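Local coordinates for hypothetical protein aq_1447 (Aquifex aeolicus, PDB 1YVU) that cleaves RNA targets as a DNA-guided endonuclease, using short single-stranded DNA guides to select complementary strands, at residues E355-S360 and G391-L396; L419-L424 and Q454-R459. All coordinates share one frame; numbering follows the deposited sequence.

Contact 1 (E355-S360 and G391-L396)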
# COMPACT_ATOMS: atom_id res chain seq x y z
N GLU A 355 32.87 0.97 -5.32
CA GLU A 355 33.40 0.50 -4.03
C GLU A 355 32.85 -0.95 -3.86
O GLU A 355 31.75 -1.26 -4.35
CB GLU A 355 32.93 1.37 -2.85
CG GLU A 355 33.94 2.44 -2.37
CD GLU A 355 34.60 2.15 -1.02
OE1 GLU A 355 33.90 1.83 -0.04
OE2 GLU A 355 35.84 2.29 -0.94
N ILE A 356 33.63 -1.84 -3.26
CA ILE A 356 33.19 -3.23 -3.05
C ILE A 356 33.22 -3.61 -1.60
O ILE A 356 34.00 -3.04 -0.82
CB ILE A 356 34.09 -4.23 -3.85
CG1 ILE A 356 33.91 -4.03 -5.34
CG2 ILE A 356 33.72 -5.66 -3.56
CD1 ILE A 356 35.11 -4.29 -6.10
N ILE A 357 32.31 -4.51 -1.21
CA ILE A 357 32.26 -5.00 0.17
C ILE A 357 31.99 -6.48 0.19
O ILE A 357 31.12 -6.96 -0.51
CB ILE A 357 31.15 -4.31 1.10
CG1 ILE A 357 31.39 -2.83 1.26
CG2 ILE A 357 31.09 -4.92 2.54
CD1 ILE A 357 30.64 -2.08 0.28
N SER A 358 32.72 -7.19 1.05
CA SER A 358 32.50 -8.59 1.20
C SER A 358 32.37 -8.90 2.66
O SER A 358 33.08 -8.37 3.50
CB SER A 358 33.63 -9.40 0.61
OG SER A 358 34.81 -8.98 1.23
N VAL A 359 31.38 -9.71 2.90
CA VAL A 359 30.98 -10.21 4.19
C VAL A 359 31.32 -11.69 4.05
O VAL A 359 30.67 -12.43 3.28
CB VAL A 359 29.50 -9.93 4.31
CG1 VAL A 359 28.77 -10.95 5.13
CG2 VAL A 359 29.31 -8.51 4.79
N SER A 360 32.36 -12.11 4.76
CA SER A 360 32.83 -13.49 4.66
C SER A 360 32.93 -14.23 5.98
O SER A 360 32.75 -13.63 7.05
CB SER A 360 34.21 -13.51 3.97
OG SER A 360 34.46 -12.34 3.20
N GLY A 391 37.72 1.21 -4.13
CA GLY A 391 38.14 0.60 -2.87
C GLY A 391 37.48 -0.63 -2.30
O GLY A 391 36.33 -0.59 -1.86
N LYS A 392 38.26 -1.70 -2.18
CA LYS A 392 37.76 -2.95 -1.62
C LYS A 392 37.75 -2.92 -0.10
O LYS A 392 38.78 -2.68 0.55
CB LYS A 392 38.59 -4.15 -2.12
CG LYS A 392 38.55 -4.32 -3.64
CD LYS A 392 39.29 -5.55 -4.15
CE LYS A 392 39.25 -5.66 -5.68
NZ LYS A 392 39.83 -6.93 -6.22
N SER A 393 36.55 -3.09 0.46
CA SER A 393 36.39 -3.13 1.90
C SER A 393 36.00 -4.57 2.26
O SER A 393 34.90 -4.99 1.99
CB SER A 393 35.29 -2.15 2.36
OG SER A 393 35.33 -0.89 1.69
N LEU A 394 36.94 -5.34 2.81
CA LEU A 394 36.65 -6.71 3.21
C LEU A 394 36.37 -6.76 4.72
O LEU A 394 37.17 -6.28 5.53
CB LEU A 394 37.78 -7.66 2.77
CG LEU A 394 37.99 -9.02 3.47
CD1 LEU A 394 36.74 -9.93 3.46
CD2 LEU A 394 39.22 -9.68 2.83
N ILE A 395 35.22 -7.37 5.06
CA ILE A 395 34.71 -7.51 6.42
C ILE A 395 34.60 -8.96 6.78
O ILE A 395 34.05 -9.75 6.02
CB ILE A 395 33.28 -6.84 6.57
CG1 ILE A 395 33.38 -5.32 6.41
CG2 ILE A 395 32.71 -7.10 7.95
CD1 ILE A 395 32.09 -4.64 6.14
N LEU A 396 35.01 -9.26 8.01
CA LEU A 396 35.00 -10.62 8.56
C LEU A 396 33.97 -10.93 9.63
O LEU A 396 34.08 -10.52 10.79
CB LEU A 396 36.39 -11.00 9.03
CG LEU A 396 37.06 -11.84 7.96
CD1 LEU A 396 38.47 -11.32 7.70
CD2 LEU A 396 37.00 -13.32 8.39
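Strands 355-360 and 391-396 run parallel at 13°, their axes 4.7 Å apart, and pair Ile-356 with Lys-392 through to Ser-360 with Leu-396. They are the first two strands, in chain order, of a four-stranded parallel sheet, three strands of which belong to the Mid domain, and are joined as a beta-alpha-beta crossover through helix 368-381. The ladder zigzags as parallel pairing requires: Ile-356 O accepts from Ser-393 N (2.9 Å), Ser-358 N gives to Ser-393 O (3.2 Å), and Ser-358 O accepts from Ile-395 N (2.8 Å). On the face of Ile-357 and Ile-395, the two isoleucines lie side by side and point the same way. Ile-395, with CG1 beside its backbone N (chi1 -67°) and the chain extended, rises from the sheet and leans back along the strand, which places CD1 3.7 Å from Ile-357 CG2. Helix 402-411 covers Ile-395 through Glu-402, Glu-405 and Lys-406. Glu-355 bends its chain over Gly-391 on this same face, and its OE2 forms a salt bridge with Lys-415. The opposite face, with Lys-392, Leu-394 and Leu-396, is more open to solvent. Ile-356 packs there on Leu-373 of helix 368-381, whereas farther along the strand Leu-394 CD1 lies beside Ser-358 OG. The ladder ends with Ser-360 N giving its hydrogen to Ile-395 O at 3.2 Å.

Contact 2 (L419-L424 and Q454-R459)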
# COMPACT_ATOMS: atom_id res chain seq x y z
N LEU A 419 28.62 3.41 -8.04
CA LEU A 419 28.00 2.12 -7.69
C LEU A 419 28.72 1.52 -6.48
O LEU A 419 29.81 1.97 -6.09
CB LEU A 419 28.04 1.13 -8.87
CG LEU A 419 27.46 -0.28 -8.71
CD1 LEU A 419 25.96 -0.28 -8.42
CD2 LEU A 419 27.72 -1.04 -9.96
N VAL A 420 28.09 0.55 -5.83
CA VAL A 420 28.68 -0.12 -4.68
C VAL A 420 28.34 -1.59 -4.84
O VAL A 420 27.15 -1.95 -4.91
CB VAL A 420 28.08 0.43 -3.33
CG1 VAL A 420 28.53 -0.39 -2.14
CG2 VAL A 420 28.47 1.87 -3.09
N ILE A 421 29.34 -2.46 -4.92
CA ILE A 421 29.00 -3.87 -5.07
C ILE A 421 29.27 -4.60 -3.77
O ILE A 421 30.39 -4.60 -3.28
CB ILE A 421 29.73 -4.54 -6.25
CG1 ILE A 421 29.50 -3.73 -7.55
CG2 ILE A 421 29.22 -5.98 -6.43
CD1 ILE A 421 30.05 -4.34 -8.85
N VAL A 422 28.24 -5.22 -3.20
CA VAL A 422 28.36 -5.95 -1.95
C VAL A 422 28.11 -7.44 -2.08
O VAL A 422 27.04 -7.87 -2.54
CB VAL A 422 27.37 -5.40 -0.85
CG1 VAL A 422 27.62 -6.09 0.54
CG2 VAL A 422 27.48 -3.88 -0.72
N PHE A 423 29.07 -8.23 -1.60
CA PHE A 423 28.98 -9.69 -1.59
C PHE A 423 28.68 -10.12 -0.15
O PHE A 423 29.55 -9.99 0.72
CB PHE A 423 30.28 -10.34 -2.04
CG PHE A 423 30.67 -10.07 -3.45
CD1 PHE A 423 31.66 -9.11 -3.74
CD2 PHE A 423 30.14 -10.84 -4.50
CE1 PHE A 423 32.14 -8.92 -5.07
CE2 PHE A 423 30.60 -10.67 -5.84
CZ PHE A 423 31.61 -9.70 -6.13
N LEU A 424 27.46 -10.61 0.11
CA LEU A 424 27.09 -11.06 1.46
C LEU A 424 27.17 -12.57 1.62
O LEU A 424 26.87 -13.29 0.67
CB LEU A 424 25.68 -10.61 1.81
CG LEU A 424 25.29 -9.15 1.89
CD1 LEU A 424 23.83 -9.13 2.20
CD2 LEU A 424 26.06 -8.40 2.97
N GLN A 454 24.42 -2.77 -5.61
CA GLN A 454 24.18 -4.12 -6.12
C GLN A 454 24.64 -5.11 -5.05
O GLN A 454 25.82 -5.32 -4.89
CB GLN A 454 24.92 -4.37 -7.44
CG GLN A 454 24.56 -5.70 -8.13
CD GLN A 454 23.17 -5.70 -8.77
OE1 GLN A 454 22.95 -4.99 -9.75
NE2 GLN A 454 22.24 -6.49 -8.22
N VAL A 455 23.67 -5.71 -4.35
CA VAL A 455 23.90 -6.65 -3.26
C VAL A 455 23.89 -8.11 -3.74
O VAL A 455 22.85 -8.77 -3.77
CB VAL A 455 22.83 -6.41 -2.12
CG1 VAL A 455 22.97 -7.45 -1.02
CG2 VAL A 455 22.93 -4.94 -1.53
N ILE A 456 25.05 -8.63 -4.09
CA ILE A 456 25.16 -10.01 -4.57
C ILE A 456 25.27 -10.95 -3.35
O ILE A 456 26.13 -10.72 -2.50
CB ILE A 456 26.40 -10.17 -5.47
CG1 ILE A 456 26.40 -9.08 -6.54
CG2 ILE A 456 26.46 -11.59 -6.06
CD1 ILE A 456 27.58 -9.09 -7.49
N LEU A 457 24.35 -11.92 -3.24
CA LEU A 457 24.35 -12.91 -2.13
C LEU A 457 25.28 -14.06 -2.50
O LEU A 457 25.35 -14.44 -3.68
CB LEU A 457 22.95 -13.45 -1.87
CG LEU A 457 21.91 -12.57 -1.15
CD1 LEU A 457 20.61 -13.33 -0.94
CD2 LEU A 457 22.44 -12.15 0.22
N ASN A 458 26.01 -14.60 -1.53
CA ASN A 458 26.93 -15.72 -1.78
C ASN A 458 26.18 -16.99 -2.09
O ASN A 458 26.67 -17.88 -2.78
CB ASN A 458 27.85 -15.95 -0.58
CG ASN A 458 29.15 -15.18 -0.69
OD1 ASN A 458 30.09 -15.65 -1.33
ND2 ASN A 458 29.21 -14.01 -0.09
N ARG A 459 24.95 -17.03 -1.58
CA ARG A 459 24.03 -18.14 -1.76
C ARG A 459 23.60 -18.29 -3.22
O ARG A 459 23.47 -19.40 -3.72
CB ARG A 459 22.81 -17.90 -0.88
CG ARG A 459 22.26 -19.13 -0.23
CD ARG A 459 21.07 -18.73 0.60
NE ARG A 459 20.27 -19.86 1.07
CZ ARG A 459 18.94 -19.84 1.20
NH1 ARG A 459 18.26 -18.74 0.88
NH2 ARG A 459 18.30 -20.89 1.69
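Ile-456 sets CG1 beside its backbone N (chi1 -50°) and continues fully extended (chi2 179°), which carries CD1 to two side chains of strand 419-424: it lies 3.7 Å from Ile-421 CG2 and 3.8 Å from Phe-423 CE2. Phe-423 runs alongside Ile-456 and directs its ring to the same face, while Ile-421 meets Ile-456 at a slant. Phe-372 and Leu-373 of helix 368-381 pack over this hydrophobic group. On the reverse face Leu-424 spans two neighbours, its CD1 touching Val-455 CG1 (3.7 Å) and Leu-457 CD2 (3.9 Å). These strands are parallel neighbours in the alpha/beta sheet that Mid shares with the first strand of PIWI, linked by a crossover through helix 437-448, and strand 454-457 forms one border of the sheet. Gln-454 begins the ladder, giving N-H to Val-420 O (2.9 Å) and accepting from Val-422 N through its own carbonyl. Beyond Leu-457, Asn-458 grips Leu-424 O twice. Its backbone N approaches almost in line with the carbonyl at 2.7 Å; its side-chain ND2, 2.6 Å from that oxygen, comes from above the carbonyl plane.

In the fold
From the N terminus, the chain passes the N-terminal, PAZ and linker regions before strand 351-360 opens the four-stranded sheet. Contact 1 closes the excursion through helix 368-381. The chain then runs through helix 402-411 and returns to strand 419-424, which docks along the other edge of strand 351-360. Contact 2 closes the next excursion, through helix 437-448. The contacts are therefore in series, neither nested nor crossed, with centres about 10 Å apart. Backbone pairing of Glu-355 with Ile-421 and of Ile-357 with Phe-423 joins them into a sheet ordered 386-396, 351-360, 419-424, 454-457. Its last strand already belongs to the PIWI region, so contact 2 ties Mid to PIWI.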